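Local structure of SAM-dependent methyltransferase (Streptococcus pneumoniae, 3KR9) at residues A[29-34]-A[57-62]; A[11-16]-A[87-92]. The protein probably methylates N1 of adenine 22 in tRNA, using S-adenosylmethionine as the methyl donor. All coordinates share one frame; numbering follows the deposited sequence.

In the fold
Both contacts belong to the class I Rossmann-like methyltransferase fold, and they are nested: the chain runs through contact 1 inside the loop that contact 2 closes. Contact 1 is partly buried and lies farther out, pairing helix 28-35 with the end of helix 49-61; an isoleucine there meets the face of a histidine ring, a backbone carbonyl of the facing helix and a valine. Contact 2 is buried nearer the chain's centre, where the loop before strand 17-22 lies over central strand 87-93 mainly through small branched side chains. Helix 28-35 joins them: its Leu-33 CD1 packs on Val-13 CG2 at 4.1 Å, and its Leu-29 CD2 lies 3.9 Å from Thr-89 OG1. The centres are about 15 Å apart.

Contact 1: residues A[29-34]-A[57-62]; sequences LPIELV and KNVEAH
Ile-31 of helix 28-35 reaches across to three residues, Asn-58, Val-59 and His-62, at the end of helix 49-61. These are the helices that follow the first two strands of the Rossmann-like sheet, packed here as neighbours; no hydrogen bond joins the two segments. The apolar part belongs to the longer branch of Ile-31. Its CG1 lies beside the backbone N (chi1 -68°), and the extended chi2 carries CD1 out over the turn of the other helix. There CD1 meets Val-59 CG2 at 3.9 Å, the two side chains crossing at a slant, and sits 3.7 Å from Asn-58 CB. Beneath both helices, Ile-68 of edge strand 68-72 touches Ile-31 and Val-59 alike.

The second branch makes a CH-pi contact. Ile-31 CG2, anti to the backbone N, stands 3.8 Å from the centroid of the His-62 imidazole, only 20° off the ring normal, displaced toward the CD2 side of the ring. Thus the two methyls divide the work, one on the helix and one on the ring.

The polar part lies within 57-62 and helps fix the ring's rotation. His-62 ND1 donates to Asn-58 O at 3.1 Å, roughly in the ring plane though bent at the hydrogen (145°). That oxygen also takes the backbone N of His-62, from the opposite face of its carbonyl plane, while Ile-31 CD1 lies 3.6 Å from Asn-58 O.

Contact 2: residues A[11-16]-A[87-92]; sequences SFVSQG and VITIAG
Val-13 lays its two methyls over two residues of strand 87-93, Val-87 and Thr-89, which point the same way because they are two apart on the strand. With chi1 at 179°, Val-13 CG1 lies anti to the backbone N and meets Val-87 CG1 at 4.2 Å, the side chains set at a slant. Its other methyl, CG2, turns to Thr-89 CG2 at 4.0 Å, and here the two side chains stand nearly perpendicular. The remaining methyl of Val-87, CG2, approaches the backbone just after Val-13, 4.3 Å from Ser-14 N.

In the class I methyltransferase sheet, strand 87-93 runs between 17-22 and 114-119, and residues 11-16 are the irregular lead-in to 17-22. The lead-in therefore passes over the face of the strand that its own continuation will flank. Ile-116 of strand 114-119 also touches Val-13, while the carbonyl O of Val-13 accepts a hydrogen bond from Gln-38 NE2.

Thr-89 is split between two roles. Its methyl faces Val-13, whereas a chi1 of 45° leaves OG1 between the backbone N and carbonyl carbon, where it hydrogen-bonds Asp-21 OD1 on strand 17-22.

Contact 1: residues A[29-34]-A[57-62]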
loop_
_atom_site.group_PDB
_atom_site.type_symbol
_atom_site.label_atom_id
_atom_site.label_comp_id
_atom_site.label_asym_id
_atom_site.label_seq_id
_atom_site.Cartn_x
_atom_site.Cartn_y
_atom_site.Cartn_z
ATOM N N LEU A 29 1.641 13.052 6.931
ATOM C CA LEU A 29 2.834 12.262 6.600
ATOM C C LEU A 29 3.972 13.126 5.993
ATOM O O LEU A 29 5.114 13.178 6.534
ATOM C CB LEU A 29 2.447 11.062 5.727
ATOM C CG LEU A 29 3.596 10.276 5.085
ATOM C CD1 LEU A 29 4.350 9.560 6.228
ATOM C CD2 LEU A 29 2.989 9.241 4.068
ATOM N N PRO A 30 3.693 13.825 4.892
ATOM C CA PRO A 30 4.722 14.735 4.404
ATOM C C PRO A 30 5.192 15.817 5.414
ATOM O O PRO A 30 6.397 16.114 5.476
ATOM C CB PRO A 30 4.100 15.380 3.142
ATOM C CG PRO A 30 2.629 14.982 3.175
ATOM C CD PRO A 30 2.495 13.772 4.021
ATOM N N ILE A 31 4.255 16.421 6.153
ATOM C CA ILE A 31 4.624 17.381 7.169
ATOM C C ILE A 31 5.611 16.791 8.187
ATOM O O ILE A 31 6.692 17.345 8.416
ATOM C CB ILE A 31 3.391 17.982 7.859
ATOM C CG1 ILE A 31 2.613 18.861 6.866
ATOM C CG2 ILE A 31 3.817 18.736 9.173
ATOM C CD1 ILE A 31 1.224 19.379 7.393
ATOM N N GLU A 32 5.252 15.660 8.749
ATOM C CA GLU A 32 6.096 14.933 9.624
ATOM C C GLU A 32 7.499 14.638 9.050
ATOM O O GLU A 32 8.504 14.812 9.754
ATOM C CB GLU A 32 5.424 13.598 9.939
ATOM C CG GLU A 32 6.361 12.693 10.726
ATOM C CD GLU A 32 6.657 13.224 12.159
ATOM O OE1 GLU A 32 5.882 14.058 12.680
ATOM O OE2 GLU A 32 7.652 12.747 12.749
ATOM N N LEU A 33 7.546 14.094 7.821
ATOM C CA LEU A 33 8.779 13.748 7.149
ATOM C C LEU A 33 9.685 14.952 6.907
ATOM O O LEU A 33 10.938 14.827 7.015
ATOM C CB LEU A 33 8.518 12.969 5.821
ATOM C CG LEU A 33 8.028 11.509 6.071
ATOM C CD1 LEU A 33 7.496 10.800 4.833
ATOM C CD2 LEU A 33 9.115 10.645 6.693
ATOM N N VAL A 34 9.103 16.118 6.600
ATOM C CA VAL A 34 9.950 17.273 6.342
ATOM C C VAL A 34 10.427 17.792 7.691
ATOM O O VAL A 34 11.577 18.179 7.848
ATOM C CB VAL A 34 9.267 18.409 5.639
ATOM C CG1 VAL A 34 10.176 19.652 5.614
ATOM C CG2 VAL A 34 8.821 18.014 4.156
ATOM N N LYS A 57 -4.166 23.903 4.565
ATOM C CA LYS A 57 -4.118 24.670 5.831
ATOM C C LYS A 57 -3.082 24.099 6.820
ATOM O O LYS A 57 -2.410 24.846 7.535
ATOM C CB LYS A 57 -5.499 24.694 6.487
ATOM C CG LYS A 57 -6.662 25.464 5.698
ATOM C CD LYS A 57 -6.329 26.949 5.422
ATOM C CE LYS A 57 -7.463 27.735 4.624
ATOM N NZ LYS A 57 -8.878 27.420 5.034
ATOM N N ASN A 58 -3.031 22.772 6.936
ATOM C CA ASN A 58 -2.013 22.141 7.756
ATOM C C ASN A 58 -0.616 22.493 7.307
ATOM O O ASN A 58 0.261 22.718 8.148
ATOM C CB ASN A 58 -2.224 20.617 7.904
ATOM C CG ASN A 58 -3.480 20.302 8.734
ATOM O OD1 ASN A 58 -4.506 19.899 8.198
ATOM N ND2 ASN A 58 -3.408 20.527 10.042
ATOM N N VAL A 59 -0.393 22.564 6.003
ATOM C CA VAL A 59 0.977 22.848 5.526
ATOM C C VAL A 59 1.307 24.293 5.890
ATOM O O VAL A 59 2.382 24.558 6.419
ATOM C CB VAL A 59 1.186 22.549 4.022
ATOM C CG1 VAL A 59 2.390 23.313 3.439
ATOM C CG2 VAL A 59 1.337 21.021 3.827
ATOM N N GLU A 60 0.359 25.196 5.615
ATOM C CA GLU A 60 0.483 26.630 5.987
ATOM C C GLU A 60 0.709 26.800 7.492
ATOM O O GLU A 60 1.574 27.608 7.888
ATOM C CB GLU A 60 -0.759 27.451 5.546
ATOM C CG GLU A 60 -1.016 27.485 4.008
ATOM C CD GLU A 60 -2.227 28.394 3.573
ATOM O OE1 GLU A 60 -3.207 28.563 4.338
ATOM O OE2 GLU A 60 -2.191 28.935 2.439
ATOM N N ALA A 61 -0.077 26.074 8.319
ATOM C CA ALA A 61 0.056 26.127 9.801
ATOM C C ALA A 61 1.435 25.747 10.269
ATOM O O ALA A 61 1.935 26.250 11.287
ATOM C CB ALA A 61 -0.963 25.211 10.520
ATOM N N HIS A 62 2.016 24.784 9.569
ATOM C CA HIS A 62 3.343 24.364 9.885
ATOM C C HIS A 62 4.443 25.202 9.250
ATOM O O HIS A 62 5.598 24.953 9.497
ATOM C CB HIS A 62 3.483 22.876 9.593
ATOM C CG HIS A 62 2.885 22.020 10.660
ATOM N ND1 HIS A 62 1.523 21.841 10.783
ATOM C CD2 HIS A 62 3.450 21.334 11.682
ATOM C CE1 HIS A 62 1.275 21.031 11.802
ATOM N NE2 HIS A 62 2.428 20.733 12.383
#

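Contact 2: residues A[11-16]-A[87-92]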
loop_
_atom_site.group_PDB
_atom_site.type_symbol
_atom_site.label_atom_id
_atom_site.label_comp_id
_atom_site.label_asym_id
_atom_site.label_seq_id
_atom_site.Cartn_x
_atom_site.Cartn_y
_atom_site.Cartn_z
ATOM N N SER A 11 8.787 4.625 7.163
ATOM C CA SER A 11 10.155 4.137 7.457
ATOM C C SER A 11 10.819 3.642 6.172
ATOM O O SER A 11 12.063 3.446 6.129
ATOM C CB SER A 11 10.131 3.036 8.470
ATOM O OG SER A 11 9.480 1.893 7.947
ATOM N N PHE A 12 10.003 3.450 5.130
ATOM C CA PHE A 12 10.541 3.081 3.858
ATOM C C PHE A 12 10.833 4.273 2.986
ATOM O O PHE A 12 11.411 4.108 1.916
ATOM C CB PHE A 12 9.660 2.077 3.155
ATOM C CG PHE A 12 9.611 0.721 3.824
ATOM C CD1 PHE A 12 10.706 -0.159 3.745
ATOM C CD2 PHE A 12 8.458 0.315 4.499
ATOM C CE1 PHE A 12 10.638 -1.417 4.324
ATOM C CE2 PHE A 12 8.378 -0.942 5.078
ATOM C CZ PHE A 12 9.469 -1.810 4.990
ATOM N N VAL A 13 10.543 5.481 3.457
ATOM C CA VAL A 13 10.786 6.648 2.600
ATOM C C VAL A 13 12.209 7.081 2.668
ATOM O O VAL A 13 12.637 7.603 3.701
ATOM C CB VAL A 13 9.857 7.851 2.928
ATOM C CG1 VAL A 13 10.164 9.072 2.017
ATOM C CG2 VAL A 13 8.429 7.410 2.816
ATOM N N SER A 14 12.916 6.901 1.546
ATOM C CA SER A 14 14.369 7.036 1.522
ATOM C C SER A 14 14.768 8.441 1.905
ATOM O O SER A 14 14.133 9.447 1.480
ATOM C CB SER A 14 14.949 6.658 0.131
ATOM O OG SER A 14 14.481 5.363 -0.193
ATOM N N GLN A 15 15.827 8.481 2.706
ATOM C CA GLN A 15 16.402 9.706 3.252
ATOM C C GLN A 15 16.737 10.595 2.102
ATOM O O GLN A 15 17.306 10.128 1.118
ATOM C CB GLN A 15 17.705 9.374 4.056
ATOM C CG GLN A 15 18.459 10.623 4.513
ATOM C CD GLN A 15 17.723 11.341 5.622
ATOM O OE1 GLN A 15 17.167 10.698 6.503
ATOM N NE2 GLN A 15 17.687 12.676 5.569
ATOM N N GLY A 16 16.401 11.874 2.187
ATOM C CA GLY A 16 16.658 12.790 1.062
ATOM C C GLY A 16 15.617 12.759 -0.069
ATOM O O GLY A 16 15.735 13.508 -1.005
ATOM N N VAL A 87 10.091 9.132 -4.671
ATOM C CA VAL A 87 9.309 8.147 -3.851
ATOM C C VAL A 87 7.817 8.546 -3.888
ATOM O O VAL A 87 7.517 9.716 -3.834
ATOM C CB VAL A 87 9.790 8.130 -2.368
ATOM C CG1 VAL A 87 9.021 7.121 -1.507
ATOM C CG2 VAL A 87 11.321 7.849 -2.286
ATOM N N ILE A 88 6.906 7.564 -3.989
ATOM C CA ILE A 88 5.498 7.789 -3.976
ATOM C C ILE A 88 4.932 6.816 -2.936
ATOM O O ILE A 88 5.331 5.652 -2.869
ATOM C CB ILE A 88 4.862 7.499 -5.364
ATOM C CG1 ILE A 88 5.374 8.486 -6.440
ATOM C CG2 ILE A 88 3.344 7.628 -5.308
ATOM C CD1 ILE A 88 4.965 8.005 -7.878
ATOM N N THR A 89 4.095 7.359 -2.055
ATOM C CA THR A 89 3.354 6.578 -1.098
ATOM C C THR A 89 1.901 6.660 -1.550
ATOM O O THR A 89 1.464 7.739 -1.959
ATOM C CB THR A 89 3.471 7.235 0.326
ATOM O OG1 THR A 89 3.288 8.646 0.233
ATOM C CG2 THR A 89 4.937 7.054 0.908
ATOM N N ILE A 90 1.167 5.548 -1.442
ATOM C CA ILE A 90 -0.242 5.495 -1.741
ATOM C C ILE A 90 -0.752 4.526 -0.683
ATOM O O ILE A 90 -0.456 3.323 -0.721
ATOM C CB ILE A 90 -0.586 4.901 -3.191
ATOM C CG1 ILE A 90 0.272 5.560 -4.278
ATOM C CG2 ILE A 90 -2.108 5.094 -3.471
ATOM C CD1 ILE A 90 -0.069 5.145 -5.799
ATOM N N ALA A 91 -1.504 5.050 0.278
ATOM C CA ALA A 91 -1.866 4.311 1.472
ATOM C C ALA A 91 -3.355 4.554 1.745
ATOM O O ALA A 91 -3.890 5.599 1.363
ATOM C CB ALA A 91 -1.043 4.821 2.650
ATOM N N GLY A 92 -4.010 3.585 2.374
ATOM C CA GLY A 92 -5.350 3.743 2.884
ATOM C C GLY A 92 -6.455 3.573 1.834
ATOM O O GLY A 92 -7.568 4.137 1.981
#